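PDB 5I1W: CrmK from Actinoalloteichus sp. WH1-2216-6, which probably catalyses an oxygen-dependent oxidation of a bipyridine alcohol, using an FAD cofactor held by two covalent links to the protein. Local coordinates for residues E67-S72 against N448-D453; R340-A345 against F403-W408; G191-V196 against A494-P499. All coordinates share one frame; numbering follows the deposited sequence.

Contact 1: E67-S72 against N448-D453. With FAD (flavin-adenine dinucleotide), chain E; 67L (6-(hydroxymethyl)[2,2'-bipyridin]-4-ol), chain F.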
loop_
_atom_site.group_PDB
_atom_site.type_symbol
_atom_site.label_atom_id
_atom_site.label_comp_id
_atom_site.label_asym_id
_atom_site.label_seq_id
_atom_site.Cartn_x
_atom_site.Cartn_y
_atom_site.Cartn_z
ATOM N N GLU A 67 18.579 2.415 -9.728
ATOM C CA GLU A 67 19.469 1.782 -10.729
ATOM C C GLU A 67 19.650 0.284 -10.491
ATOM O O GLU A 67 18.981 -0.310 -9.665
ATOM C CB GLU A 67 20.840 2.491 -10.734
ATOM C CG GLU A 67 20.829 3.936 -11.247
ATOM C CD GLU A 67 20.663 4.099 -12.802
ATOM O OE1 GLU A 67 20.793 5.288 -13.297
ATOM O OE2 GLU A 67 20.382 3.075 -13.528
ATOM N N ALA A 68 20.595 -0.318 -11.208
ATOM C CA ALA A 68 20.853 -1.742 -11.153
ATOM C C ALA A 68 21.882 -2.140 -10.054
ATOM O O ALA A 68 22.597 -3.111 -10.202
ATOM C CB ALA A 68 21.337 -2.199 -12.536
ATOM N N PHE A 69 21.911 -1.436 -8.945
ATOM C CA PHE A 69 22.921 -1.657 -7.919
ATOM C C PHE A 69 22.820 -3.031 -7.271
ATOM O O PHE A 69 23.817 -3.693 -7.069
ATOM C CB PHE A 69 22.843 -0.551 -6.835
ATOM C CG PHE A 69 23.132 0.841 -7.355
ATOM C CD1 PHE A 69 23.629 1.051 -8.647
ATOM C CD2 PHE A 69 22.970 1.938 -6.531
ATOM C CE1 PHE A 69 23.898 2.316 -9.124
ATOM C CE2 PHE A 69 23.213 3.223 -7.014
ATOM C CZ PHE A 69 23.683 3.403 -8.312
ATOM N N VAL A 70 21.613 -3.450 -6.971
ATOM C CA VAL A 70 21.342 -4.746 -6.436
ATOM C C VAL A 70 21.264 -5.793 -7.536
ATOM O O VAL A 70 21.733 -6.913 -7.335
ATOM C CB VAL A 70 19.976 -4.777 -5.673
ATOM C CG1 VAL A 70 19.705 -6.179 -5.169
ATOM C CG2 VAL A 70 19.999 -3.810 -4.503
ATOM N N ALA A 71 20.634 -5.437 -8.668
ATOM C CA ALA A 71 20.156 -6.440 -9.640
ATOM C C ALA A 71 21.011 -6.630 -10.882
ATOM O O ALA A 71 20.604 -7.283 -11.800
ATOM C CB ALA A 71 18.725 -6.152 -10.043
ATOM N N SER A 72 22.214 -6.097 -10.888
ATOM C CA SER A 72 23.216 -6.377 -11.904
ATOM C C SER A 72 23.330 -7.852 -12.312
ATOM O O SER A 72 23.394 -8.710 -11.477
ATOM C CB SER A 72 24.606 -5.930 -11.381
ATOM O OG SER A 72 24.919 -4.629 -11.810
ATOM N N ASN A 448 20.158 8.781 -3.155
ATOM C CA ASN A 448 18.971 7.881 -3.217
ATOM C C ASN A 448 18.084 8.062 -4.485
ATOM O O ASN A 448 17.183 7.294 -4.705
ATOM C CB ASN A 448 18.144 8.074 -1.983
ATOM C CG ASN A 448 18.615 7.205 -0.839
ATOM O OD1 ASN A 448 19.144 6.154 -1.051
ATOM N ND2 ASN A 448 18.343 7.621 0.371
ATOM N N TYR A 449 18.375 9.047 -5.313
ATOM C CA TYR A 449 17.834 9.132 -6.687
ATOM C C TYR A 449 18.981 8.958 -7.717
ATOM O O TYR A 449 19.239 9.840 -8.525
ATOM C CB TYR A 449 17.210 10.492 -6.889
ATOM C CG TYR A 449 16.059 10.911 -5.929
ATOM C CD1 TYR A 449 15.158 9.989 -5.407
ATOM C CD2 TYR A 449 15.827 12.277 -5.635
ATOM C CE1 TYR A 449 14.122 10.380 -4.568
ATOM C CE2 TYR A 449 14.761 12.691 -4.821
ATOM C CZ TYR A 449 13.916 11.736 -4.279
ATOM O OH TYR A 449 12.871 12.126 -3.429
ATOM N N PRO A 450 19.696 7.834 -7.691
ATOM C CA PRO A 450 20.954 7.836 -8.462
ATOM C C PRO A 450 20.687 7.727 -9.935
ATOM O O PRO A 450 19.690 7.112 -10.344
ATOM C CB PRO A 450 21.635 6.572 -8.010
ATOM C CG PRO A 450 20.501 5.651 -7.700
ATOM C CD PRO A 450 19.402 6.497 -7.151
ATOM N N ASP A 451 21.624 8.244 -10.700
ATOM C CA ASP A 451 21.524 8.318 -12.138
ATOM C C ASP A 451 22.892 8.088 -12.750
ATOM O O ASP A 451 23.765 8.939 -12.651
ATOM C CB ASP A 451 21.007 9.703 -12.478
ATOM C CG ASP A 451 21.030 10.008 -13.961
ATOM O OD1 ASP A 451 21.248 9.068 -14.810
ATOM O OD2 ASP A 451 20.849 11.227 -14.270
ATOM N N ILE A 452 23.084 6.963 -13.421
ATOM C CA ILE A 452 24.415 6.635 -13.956
ATOM C C ILE A 452 24.806 7.461 -15.161
ATOM O O ILE A 452 25.978 7.472 -15.513
ATOM C CB ILE A 452 24.578 5.140 -14.375
ATOM C CG1 ILE A 452 23.644 4.789 -15.578
ATOM C CG2 ILE A 452 24.397 4.261 -13.155
ATOM C CD1 ILE A 452 23.730 3.344 -16.063
ATOM N N ASP A 453 23.880 8.176 -15.781
ATOM C CA ASP A 453 24.289 9.117 -16.817
ATOM C C ASP A 453 25.237 10.168 -16.277
ATOM O O ASP A 453 25.930 10.766 -17.074
ATOM C CB ASP A 453 23.109 9.836 -17.482
ATOM C CG ASP A 453 22.016 8.871 -17.974
ATOM O OD1 ASP A 453 22.410 7.786 -18.437
ATOM O OD2 ASP A 453 20.768 9.174 -17.871
HETATM P PA FAD E . 17.019 -1.371 -2.278
HETATM O O1A FAD E . 16.870 -1.308 -3.778
HETATM O O2A FAD E . 16.770 -2.733 -1.706
HETATM O O5B FAD E . 18.456 -0.835 -1.905
HETATM C C5B FAD E . 19.005 0.438 -2.282
HETATM C C4B FAD E . 20.522 0.375 -2.132
HETATM O O4B FAD E . 20.825 0.190 -0.712
HETATM C C3B FAD E . 21.111 -0.820 -2.868
HETATM O O3B FAD E . 22.418 -0.526 -3.295
HETATM C C2B FAD E . 21.186 -1.878 -1.768
HETATM O O2B FAD E . 22.199 -2.824 -1.965
HETATM C C1B FAD E . 21.440 -1.061 -0.531
HETATM N N9A FAD E . 20.807 -1.677 0.631
HETATM C C8A FAD E . 19.518 -2.000 0.832
HETATM N N7A FAD E . 19.429 -2.628 2.020
HETATM C C5A FAD E . 20.639 -2.615 2.598
HETATM C C6A FAD E . 21.218 -3.041 3.884
HETATM N N6A FAD E . 20.417 -3.598 4.765
HETATM N N1A FAD E . 22.519 -2.870 4.126
HETATM C C2A FAD E . 23.291 -2.319 3.181
HETATM N N3A FAD E . 22.818 -1.902 1.997
HETATM C C4A FAD E . 21.537 -2.019 1.692
HETATM N N1 FAD E . 13.793 8.819 -0.819
HETATM C C2 FAD E . 13.632 9.843 0.067
HETATM O O2 FAD E . 14.611 10.237 0.724
HETATM N N3 FAD E . 12.443 10.442 0.245
HETATM C C4 FAD E . 11.354 10.049 -0.423
HETATM O O4 FAD E . 10.251 10.594 -0.231
HETATM C C4X FAD E . 11.443 8.957 -1.385
HETATM N N5 FAD E . 10.377 8.520 -2.117
HETATM C C5X FAD E . 10.481 7.373 -2.831
HETATM C C6 FAD E . 9.347 6.793 -3.403
HETATM C C7 FAD E . 9.385 5.608 -4.147
HETATM C C7M FAD E . 8.100 4.994 -4.773
HETATM C C8 FAD E . 10.734 4.994 -4.301
HETATM C C8M FAD E . 10.873 3.749 -5.104
HETATM C C9 FAD E . 11.876 5.564 -3.771
HETATM C C9A FAD E . 11.806 6.742 -3.043
HETATM N N10 FAD E . 12.930 7.328 -2.447
HETATM C C10 FAD E . 12.767 8.361 -1.546
HETATM C "C1'" FAD E . 14.283 6.916 -2.759
HETATM C "C2'" FAD E . 14.690 5.847 -1.746
HETATM O "O2'" FAD E . 15.081 6.481 -0.523
HETATM C "C3'" FAD E . 15.796 4.976 -2.316
HETATM O "O3'" FAD E . 15.250 4.300 -3.451
HETATM C "C4'" FAD E . 16.352 3.955 -1.313
HETATM O "O4'" FAD E . 17.725 3.715 -1.681
HETATM C "C5'" FAD E . 15.523 2.669 -1.321
HETATM O "O5'" FAD E . 15.911 1.834 -0.220
HETATM P P FAD E . 15.494 0.307 -0.378
HETATM O O1P FAD E . 14.063 0.257 -0.710
HETATM O O2P FAD E . 16.040 -0.502 0.763
HETATM O O3P FAD E . 16.017 -0.221 -1.803
HETATM C CAC 67L F . 11.649 5.759 -7.523
HETATM C CAB 67L F . 12.793 4.976 -7.692
HETATM C CAA 67L F . 14.028 5.411 -7.227
HETATM C CAF 67L F . 14.106 6.662 -6.598
HETATM N NAE 67L F . 12.926 7.471 -6.442
HETATM C CAD 67L F . 11.731 7.012 -6.902
HETATM C CAG 67L F . 10.607 7.804 -6.706
HETATM N NAL 67L F . 10.749 8.943 -5.966
HETATM C CAH 67L F . 9.377 7.456 -7.257
HETATM C CAI 67L F . 8.318 8.299 -7.021
HETATM O OAM 67L F . 7.157 7.932 -7.578
HETATM C CAJ 67L F . 8.454 9.474 -6.252
HETATM C CAK 67L F . 9.717 9.781 -5.718
HETATM C CAN 67L F . 9.947 10.932 -4.933
HETATM O OAO 67L F . 10.600 10.572 -3.695
#
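Glu67 and Pro450 bring two irregular loops together, their CA atoms 6.6 Å apart, with 448-453 turning into a 3-10 segment at Ile452. The carboxylate of Glu67 takes the backbone N-H of Ile452 on OE1 (2.8 Å from Ile452 N), a fairly straight bond of 163° whose donor stands 44° out of the carboxylate plane. A bend at chi2 (-74°) brings the acid to that N-H, while its CG passes alongside the Pro450 ring, running the other way. Phe69 sets CE2 and CZ against CB and CG of Pro450, the closest pair being CE2 and CG at 3.7 Å. One residue on, Asp451 OD1 accepts from Asp453 N at 2.9 Å, closing an Asx turn. Beyond the cross-loop bond, Asn448 OD1 takes a bond from FAD O4' (2.9 Å), and Tyr449 OH shares one with OAO of the bound bipyridine. A glutamine in place of Glu67 would probably leave the ammonium group of Lys341 without one of its two carboxylate mates. Glu67 OE1 and Asp451 OD1 lie 4.1 Å apart, like charges that both form salt bridges to Lys341; that lysine probably offsets their repulsion and lets two acids sit side by side in a buried place.

Contact 2: R340-A345 against F403-W408. With 67L (6-(hydroxymethyl)[2,2'-bipyridin]-4-ol), chain F.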
loop_
_atom_site.group_PDB
_atom_site.type_symbol
_atom_site.label_atom_id
_atom_site.label_comp_id
_atom_site.label_asym_id
_atom_site.label_seq_id
_atom_site.Cartn_x
_atom_site.Cartn_y
_atom_site.Cartn_z
ATOM N N ARG A 340 11.464 2.243 -15.083
ATOM C CA ARG A 340 11.646 3.618 -14.602
ATOM C C ARG A 340 12.995 4.182 -14.928
ATOM O O ARG A 340 13.945 3.448 -15.134
ATOM C CB ARG A 340 11.574 3.677 -13.095
ATOM C CG ARG A 340 10.211 3.494 -12.537
ATOM C CD ARG A 340 10.270 3.368 -11.023
ATOM N NE ARG A 340 9.130 2.574 -10.560
ATOM C CZ ARG A 340 7.881 3.019 -10.482
ATOM N NH1 ARG A 340 7.561 4.269 -10.837
ATOM N NH2 ARG A 340 6.931 2.198 -10.049
ATOM N N LYS A 341 13.055 5.511 -14.969
ATOM C CA LYS A 341 14.296 6.226 -14.926
ATOM C C LYS A 341 14.039 7.474 -14.058
ATOM O O LYS A 341 13.040 8.147 -14.240
ATOM C CB LYS A 341 14.737 6.552 -16.355
ATOM C CG LYS A 341 15.990 7.397 -16.485
ATOM C CD LYS A 341 17.272 6.616 -16.200
ATOM C CE LYS A 341 18.514 7.483 -16.428
ATOM N NZ LYS A 341 19.652 7.054 -15.551
ATOM N N VAL A 342 14.904 7.737 -13.084
ATOM C CA VAL A 342 14.800 8.934 -12.244
ATOM C C VAL A 342 16.026 9.768 -12.367
ATOM O O VAL A 342 17.063 9.248 -12.782
ATOM C CB VAL A 342 14.613 8.592 -10.781
ATOM C CG1 VAL A 342 13.372 7.763 -10.624
ATOM C CG2 VAL A 342 15.820 7.829 -10.251
ATOM N N LYS A 343 15.909 11.076 -12.062
ATOM C CA LYS A 343 17.070 11.985 -11.964
ATOM C C LYS A 343 16.834 12.953 -10.845
ATOM O O LYS A 343 15.729 13.064 -10.324
ATOM C CB LYS A 343 17.338 12.758 -13.275
ATOM C CG LYS A 343 17.654 11.862 -14.457
ATOM C CD LYS A 343 17.912 12.630 -15.722
ATOM C CE LYS A 343 18.533 11.703 -16.734
ATOM N NZ LYS A 343 20.035 11.835 -16.817
ATOM N N SER A 344 17.858 13.708 -10.514
ATOM C CA SER A 344 17.808 14.529 -9.345
ATOM C C SER A 344 18.670 15.766 -9.540
ATOM O O SER A 344 19.694 15.730 -10.252
ATOM C CB SER A 344 18.351 13.660 -8.175
ATOM O OG SER A 344 18.719 14.402 -7.039
ATOM N N ALA A 345 18.266 16.860 -8.922
ATOM C CA ALA A 345 19.057 18.091 -8.903
ATOM C C ALA A 345 18.565 18.961 -7.755
ATOM O O ALA A 345 17.343 19.174 -7.590
ATOM C CB ALA A 345 18.911 18.857 -10.218
ATOM N N PHE A 403 13.278 16.572 -8.869
ATOM C CA PHE A 403 13.230 15.169 -9.141
ATOM C C PHE A 403 12.642 15.024 -10.560
ATOM O O PHE A 403 11.750 15.775 -10.976
ATOM C CB PHE A 403 12.375 14.544 -8.064
ATOM C CG PHE A 403 12.083 13.113 -8.268
ATOM C CD1 PHE A 403 13.051 12.155 -8.012
ATOM C CD2 PHE A 403 10.814 12.706 -8.643
ATOM C CE1 PHE A 403 12.756 10.804 -8.177
ATOM C CE2 PHE A 403 10.517 11.371 -8.820
ATOM C CZ PHE A 403 11.475 10.422 -8.575
ATOM N N TYR A 404 13.238 14.154 -11.353
ATOM C CA TYR A 404 12.745 13.919 -12.723
ATOM C C TYR A 404 12.462 12.450 -12.790
ATOM O O TYR A 404 13.187 11.629 -12.166
ATOM C CB TYR A 404 13.775 14.228 -13.730
ATOM C CG TYR A 404 14.263 15.633 -13.768
ATOM C CD1 TYR A 404 15.001 16.193 -12.714
ATOM C CD2 TYR A 404 14.019 16.409 -14.899
ATOM C CE1 TYR A 404 15.455 17.488 -12.781
ATOM C CE2 TYR A 404 14.482 17.689 -14.962
ATOM C CZ TYR A 404 15.178 18.219 -13.916
ATOM O OH TYR A 404 15.574 19.500 -14.047
ATOM N N MET A 405 11.395 12.103 -13.485
ATOM C CA MET A 405 10.981 10.703 -13.607
ATOM C C MET A 405 10.158 10.445 -14.852
ATOM O O MET A 405 9.303 11.243 -15.189
ATOM C CB MET A 405 10.184 10.209 -12.403
ATOM C CG MET A 405 9.757 8.753 -12.588
ATOM S SD MET A 405 9.486 7.743 -11.127
ATOM C CE MET A 405 7.861 8.275 -10.598
ATOM N N VAL A 406 10.450 9.315 -15.495
ATOM C CA VAL A 406 9.565 8.664 -16.465
ATOM C C VAL A 406 9.372 7.216 -16.039
ATOM O O VAL A 406 10.281 6.568 -15.560
ATOM C CB VAL A 406 10.084 8.732 -17.903
ATOM C CG1 VAL A 406 9.931 10.127 -18.420
ATOM C CG2 VAL A 406 11.554 8.359 -17.999
ATOM N N ALA A 407 8.143 6.771 -16.181
ATOM C CA ALA A 407 7.693 5.434 -15.834
ATOM C C ALA A 407 6.892 4.917 -16.994
ATOM O O ALA A 407 6.064 5.645 -17.544
ATOM C CB ALA A 407 6.838 5.484 -14.585
ATOM N N TRP A 408 7.144 3.688 -17.411
ATOM C CA TRP A 408 6.371 3.111 -18.525
ATOM C C TRP A 408 6.334 1.597 -18.344
ATOM O O TRP A 408 6.983 1.068 -17.403
ATOM C CB TRP A 408 6.995 3.512 -19.880
ATOM C CG TRP A 408 8.393 2.908 -20.170
ATOM C CD1 TRP A 408 8.678 1.828 -20.958
ATOM C CD2 TRP A 408 9.637 3.338 -19.632
ATOM N NE1 TRP A 408 10.027 1.601 -20.982
ATOM C CE2 TRP A 408 10.638 2.527 -20.176
ATOM C CE3 TRP A 408 10.014 4.388 -18.804
ATOM C CZ2 TRP A 408 11.974 2.695 -19.857
ATOM C CZ3 TRP A 408 11.326 4.552 -18.502
ATOM C CH2 TRP A 408 12.295 3.703 -19.007
HETATM C CAC 67L F . 11.649 5.759 -7.523
HETATM C CAB 67L F . 12.793 4.976 -7.692
HETATM C CAA 67L F . 14.028 5.411 -7.227
HETATM C CAF 67L F . 14.106 6.662 -6.598
HETATM N NAE 67L F . 12.926 7.471 -6.442
HETATM C CAD 67L F . 11.731 7.012 -6.902
HETATM C CAG 67L F . 10.607 7.804 -6.706
HETATM N NAL 67L F . 10.749 8.943 -5.966
HETATM C CAH 67L F . 9.377 7.456 -7.257
HETATM C CAI 67L F . 8.318 8.299 -7.021
HETATM O OAM 67L F . 7.157 7.932 -7.578
HETATM C CAJ 67L F . 8.454 9.474 -6.252
HETATM C CAK 67L F . 9.717 9.781 -5.718
HETATM C CAN 67L F . 9.947 10.932 -4.933
HETATM O OAO 67L F . 10.600 10.572 -3.695
#
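Arg340 to Ser344 pair antiparallel with Ala407 to Phe403, the strand axes 4.5 Å apart at closest approach. Lys341-Val406 and Lys343-Tyr404 are the hydrogen-bonded pairs, each making two backbone bonds, the shortest from Lys343 N to Tyr404 O at 2.8 Å. Between them, at the non-hydrogen-bonded pair, Val342 stands beside Met405, both side chains pointing the same way, with CG1 3.9 Å from Met405 SD; the same methyl meets CZ of the Phe403 ring obliquely. Arg340 NH1 approaches Met405 with SD near the guanidinium plane, while its NE and NH2 are engaged elsewhere, by Asp23 and the carbonyl of Gly334. Trp408 lays one ring face under Arg340 N.

The two strands are neighbours in the large antiparallel sheet of this FAD-linked oxidase, and the face bearing Val342, Phe403 and Met405 lines the pocket of the bipyridine alcohol. CG of Phe403 lies trans to its backbone N (chi1 173°), which brings the ring to the ligand: CZ is 3.1 Å from NAL, and the hydroxymethyl carbon CAN sits over one face. Met405 turns at chi3 (79°) to put CE 3.1 Å from OAM. On the other face, Lys343 CB packs against Tyr404 CB at 3.9 Å, and helix 414-428 lies against Lys341, Lys343, Tyr404 and Val406. The ammonium ends of Lys341 and Lys343 run on to Asp451.

Contact 3: G191-V196 against A494-P499. With FAD (flavin-adenine dinucleotide), chain E.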
loop_
_atom_site.group_PDB
_atom_site.type_symbol
_atom_site.label_atom_id
_atom_site.label_comp_id
_atom_site.label_asym_id
_atom_site.label_seq_id
_atom_site.Cartn_x
_atom_site.Cartn_y
_atom_site.Cartn_z
ATOM N N GLY A 191 23.521 3.181 0.639
ATOM C CA GLY A 191 23.445 1.727 0.743
ATOM C C GLY A 191 24.495 1.028 -0.083
ATOM O O GLY A 191 24.950 1.530 -1.111
ATOM N N GLY A 192 24.908 -0.126 0.384
ATOM C CA GLY A 192 25.687 -1.062 -0.460
ATOM C C GLY A 192 27.184 -0.794 -0.471
ATOM O O GLY A 192 27.903 -1.238 -1.391
ATOM N N ASN A 193 27.637 -0.078 0.556
ATOM C CA ASN A 193 28.988 0.404 0.635
ATOM C C ASN A 193 29.840 -0.185 1.741
ATOM O O ASN A 193 31.020 -0.519 1.487
ATOM C CB ASN A 193 29.000 1.913 0.763
ATOM C CG ASN A 193 28.681 2.600 -0.532
ATOM O OD1 ASN A 193 29.316 2.375 -1.523
ATOM N ND2 ASN A 193 27.746 3.504 -0.500
ATOM N N PHE A 194 29.305 -0.299 2.943
ATOM C CA PHE A 194 30.188 -0.634 4.107
ATOM C C PHE A 194 29.985 -2.027 4.715
ATOM O O PHE A 194 30.854 -2.530 5.447
ATOM C CB PHE A 194 30.039 0.441 5.186
ATOM C CG PHE A 194 30.283 1.795 4.654
ATOM C CD1 PHE A 194 31.561 2.260 4.525
ATOM C CD2 PHE A 194 29.240 2.589 4.239
ATOM C CE1 PHE A 194 31.800 3.499 3.972
ATOM C CE2 PHE A 194 29.456 3.811 3.685
ATOM C CZ PHE A 194 30.734 4.274 3.544
ATOM N N GLY A 195 28.837 -2.627 4.403
ATOM C CA GLY A 195 28.439 -3.889 4.929
ATOM C C GLY A 195 26.941 -3.981 4.971
ATOM O O GLY A 195 26.251 -3.077 4.539
ATOM N N VAL A 196 26.424 -5.055 5.526
ATOM C CA VAL A 196 24.981 -5.291 5.543
ATOM C C VAL A 196 24.424 -4.687 6.821
ATOM O O VAL A 196 24.751 -5.112 7.939
ATOM C CB VAL A 196 24.691 -6.768 5.458
ATOM C CG1 VAL A 196 23.193 -7.072 5.385
ATOM C CG2 VAL A 196 25.410 -7.358 4.247
ATOM N N ALA A 494 27.991 0.313 -9.216
ATOM C CA ALA A 494 28.528 1.332 -10.114
ATOM C C ALA A 494 28.886 2.599 -9.407
ATOM O O ALA A 494 29.850 3.244 -9.734
ATOM C CB ALA A 494 27.549 1.648 -11.254
ATOM N N PHE A 495 28.081 3.017 -8.468
ATOM C CA PHE A 495 28.356 4.222 -7.699
ATOM C C PHE A 495 28.746 3.962 -6.268
ATOM O O PHE A 495 28.428 4.772 -5.411
ATOM C CB PHE A 495 27.101 5.069 -7.684
ATOM C CG PHE A 495 26.884 5.888 -8.919
ATOM C CD1 PHE A 495 27.830 6.002 -9.888
ATOM C CD2 PHE A 495 25.713 6.622 -9.056
ATOM C CE1 PHE A 495 27.633 6.839 -10.970
ATOM C CE2 PHE A 495 25.502 7.447 -10.143
ATOM C CZ PHE A 495 26.484 7.570 -11.086
ATOM N N SER A 496 29.429 2.856 -5.966
ATOM C CA SER A 496 29.835 2.644 -4.588
ATOM C C SER A 496 31.050 3.456 -4.264
ATOM O O SER A 496 31.779 3.814 -5.139
ATOM C CB SER A 496 30.084 1.172 -4.291
ATOM O OG SER A 496 31.017 0.598 -5.173
ATOM N N ILE A 497 31.249 3.790 -2.988
ATOM C CA ILE A 497 32.432 4.514 -2.571
ATOM C C ILE A 497 33.688 3.709 -2.952
ATOM O O ILE A 497 33.856 2.552 -2.488
ATOM C CB ILE A 497 32.483 4.705 -1.018
ATOM C CG1 ILE A 497 31.161 5.189 -0.420
ATOM C CG2 ILE A 497 33.614 5.635 -0.635
ATOM C CD1 ILE A 497 30.771 6.548 -0.839
ATOM N N ARG A 498 34.582 4.276 -3.760
ATOM C CA ARG A 498 35.844 3.575 -4.109
ATOM C C ARG A 498 36.793 3.654 -2.916
ATOM O O ARG A 498 36.885 4.707 -2.266
ATOM C CB ARG A 498 36.537 4.168 -5.314
ATOM C CG ARG A 498 35.687 4.341 -6.560
ATOM C CD ARG A 498 34.811 3.157 -6.844
ATOM N NE ARG A 498 34.307 3.192 -8.222
ATOM C CZ ARG A 498 33.034 3.139 -8.610
ATOM N NH1 ARG A 498 32.009 3.114 -7.748
ATOM N NH2 ARG A 498 32.772 3.122 -9.915
ATOM N N PRO A 499 37.475 2.542 -2.577
ATOM C CA PRO A 499 38.384 2.688 -1.411
ATOM C C PRO A 499 39.546 3.595 -1.814
ATOM O O PRO A 499 39.918 3.605 -2.973
ATOM C CB PRO A 499 38.833 1.258 -1.100
ATOM C CG PRO A 499 38.572 0.473 -2.374
ATOM C CD PRO A 499 37.612 1.245 -3.259
HETATM P PA FAD E . 17.019 -1.371 -2.278
HETATM O O1A FAD E . 16.870 -1.308 -3.778
HETATM O O2A FAD E . 16.770 -2.733 -1.706
HETATM O O5B FAD E . 18.456 -0.835 -1.905
HETATM C C5B FAD E . 19.005 0.438 -2.282
HETATM C C4B FAD E . 20.522 0.375 -2.132
HETATM O O4B FAD E . 20.825 0.190 -0.712
HETATM C C3B FAD E . 21.111 -0.820 -2.868
HETATM O O3B FAD E . 22.418 -0.526 -3.295
HETATM C C2B FAD E . 21.186 -1.878 -1.768
HETATM O O2B FAD E . 22.199 -2.824 -1.965
HETATM C C1B FAD E . 21.440 -1.061 -0.531
HETATM N N9A FAD E . 20.807 -1.677 0.631
HETATM C C8A FAD E . 19.518 -2.000 0.832
HETATM N N7A FAD E . 19.429 -2.628 2.020
HETATM C C5A FAD E . 20.639 -2.615 2.598
HETATM C C6A FAD E . 21.218 -3.041 3.884
HETATM N N6A FAD E . 20.417 -3.598 4.765
HETATM N N1A FAD E . 22.519 -2.870 4.126
HETATM C C2A FAD E . 23.291 -2.319 3.181
HETATM N N3A FAD E . 22.818 -1.902 1.997
HETATM C C4A FAD E . 21.537 -2.019 1.692
HETATM N N1 FAD E . 13.793 8.819 -0.819
HETATM C C2 FAD E . 13.632 9.843 0.067
HETATM O O2 FAD E . 14.611 10.237 0.724
HETATM N N3 FAD E . 12.443 10.442 0.245
HETATM C C4 FAD E . 11.354 10.049 -0.423
HETATM O O4 FAD E . 10.251 10.594 -0.231
HETATM C C4X FAD E . 11.443 8.957 -1.385
HETATM N N5 FAD E . 10.377 8.520 -2.117
HETATM C C5X FAD E . 10.481 7.373 -2.831
HETATM C C6 FAD E . 9.347 6.793 -3.403
HETATM C C7 FAD E . 9.385 5.608 -4.147
HETATM C C7M FAD E . 8.100 4.994 -4.773
HETATM C C8 FAD E . 10.734 4.994 -4.301
HETATM C C8M FAD E . 10.873 3.749 -5.104
HETATM C C9 FAD E . 11.876 5.564 -3.771
HETATM C C9A FAD E . 11.806 6.742 -3.043
HETATM N N10 FAD E . 12.930 7.328 -2.447
HETATM C C10 FAD E . 12.767 8.361 -1.546
HETATM C "C1'" FAD E . 14.283 6.916 -2.759
HETATM C "C2'" FAD E . 14.690 5.847 -1.746
HETATM O "O2'" FAD E . 15.081 6.481 -0.523
HETATM C "C3'" FAD E . 15.796 4.976 -2.316
HETATM O "O3'" FAD E . 15.250 4.300 -3.451
HETATM C "C4'" FAD E . 16.352 3.955 -1.313
HETATM O "O4'" FAD E . 17.725 3.715 -1.681
HETATM C "C5'" FAD E . 15.523 2.669 -1.321
HETATM O "O5'" FAD E . 15.911 1.834 -0.220
HETATM P P FAD E . 15.494 0.307 -0.378
HETATM O O1P FAD E . 14.063 0.257 -0.710
HETATM O O2P FAD E . 16.040 -0.502 0.763
HETATM O O3P FAD E . 16.017 -0.221 -1.803
HETATM O O HOH W 1 27.063 5.019 -2.887
#
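The Phe194 ring carries CB of its neighbour Asn193 on one face, 3.4 Å above the plane and offset toward the rim, while CZ meets CG1 of Ile497 obliquely at 4.1 Å. The Asn193 amide and the Ile497 side chain cross at about a right angle, CG1 lying 3.6 Å from the amide carbon CG. In the plane of the Arg498 guanidinium, at its edge, lie Ala494 C and the backbone nitrogens of Phe495 and Ser496; NH1 and NH2 both grip Ala494 O end-on, and NH1 also reaches a lone pair of Ser496 O, tying the loop 494-498 together from within. Across the contact, Asn193 OD1 accepts from Ile497 N at 2.8 Å, the donor standing 43° out of the carbonyl plane. Chi1 of -75° sets CG opposite the carbonyl carbon and directs the amide to the C-terminal loop. From ND2 a water bridges to Phe495 O, so the Asn193 side chain is held at both its oxygen and its nitrogen. Gly192 N makes a weak hydrogen bond to N3A of FAD at 3.2 Å; a side chain on Gly191 would run into ribose O4B. The glycine-rich loop bordering the adenosine half is consistent with the FAD-binding fold of this family, here clasped by the chain's C-terminal loop.

In the fold
The three contacts lie along the cofactor and the bound bipyridine, contacts 1 and 3 touching FAD and contacts 1 and 2 the bipyridine. Along the chain, contact 2 is nested within the loops closed by contacts 1 and 3, while those two cross, their segments alternating. Contacts 1 and 2 have centres about 12 Å apart and meet through the lysines of strand 339-347 and the acids of 448-453. Contact 3, its centre also about 12 Å from that of contact 1, touches it through Phe495, which packs on Phe69, Pro450 and Ile452. Contacts 2 and 3 have centres about 22 Å apart and do not touch. Contact 1 thus links the sheet against which the bipyridine lies to the loops around the adenosine half of FAD.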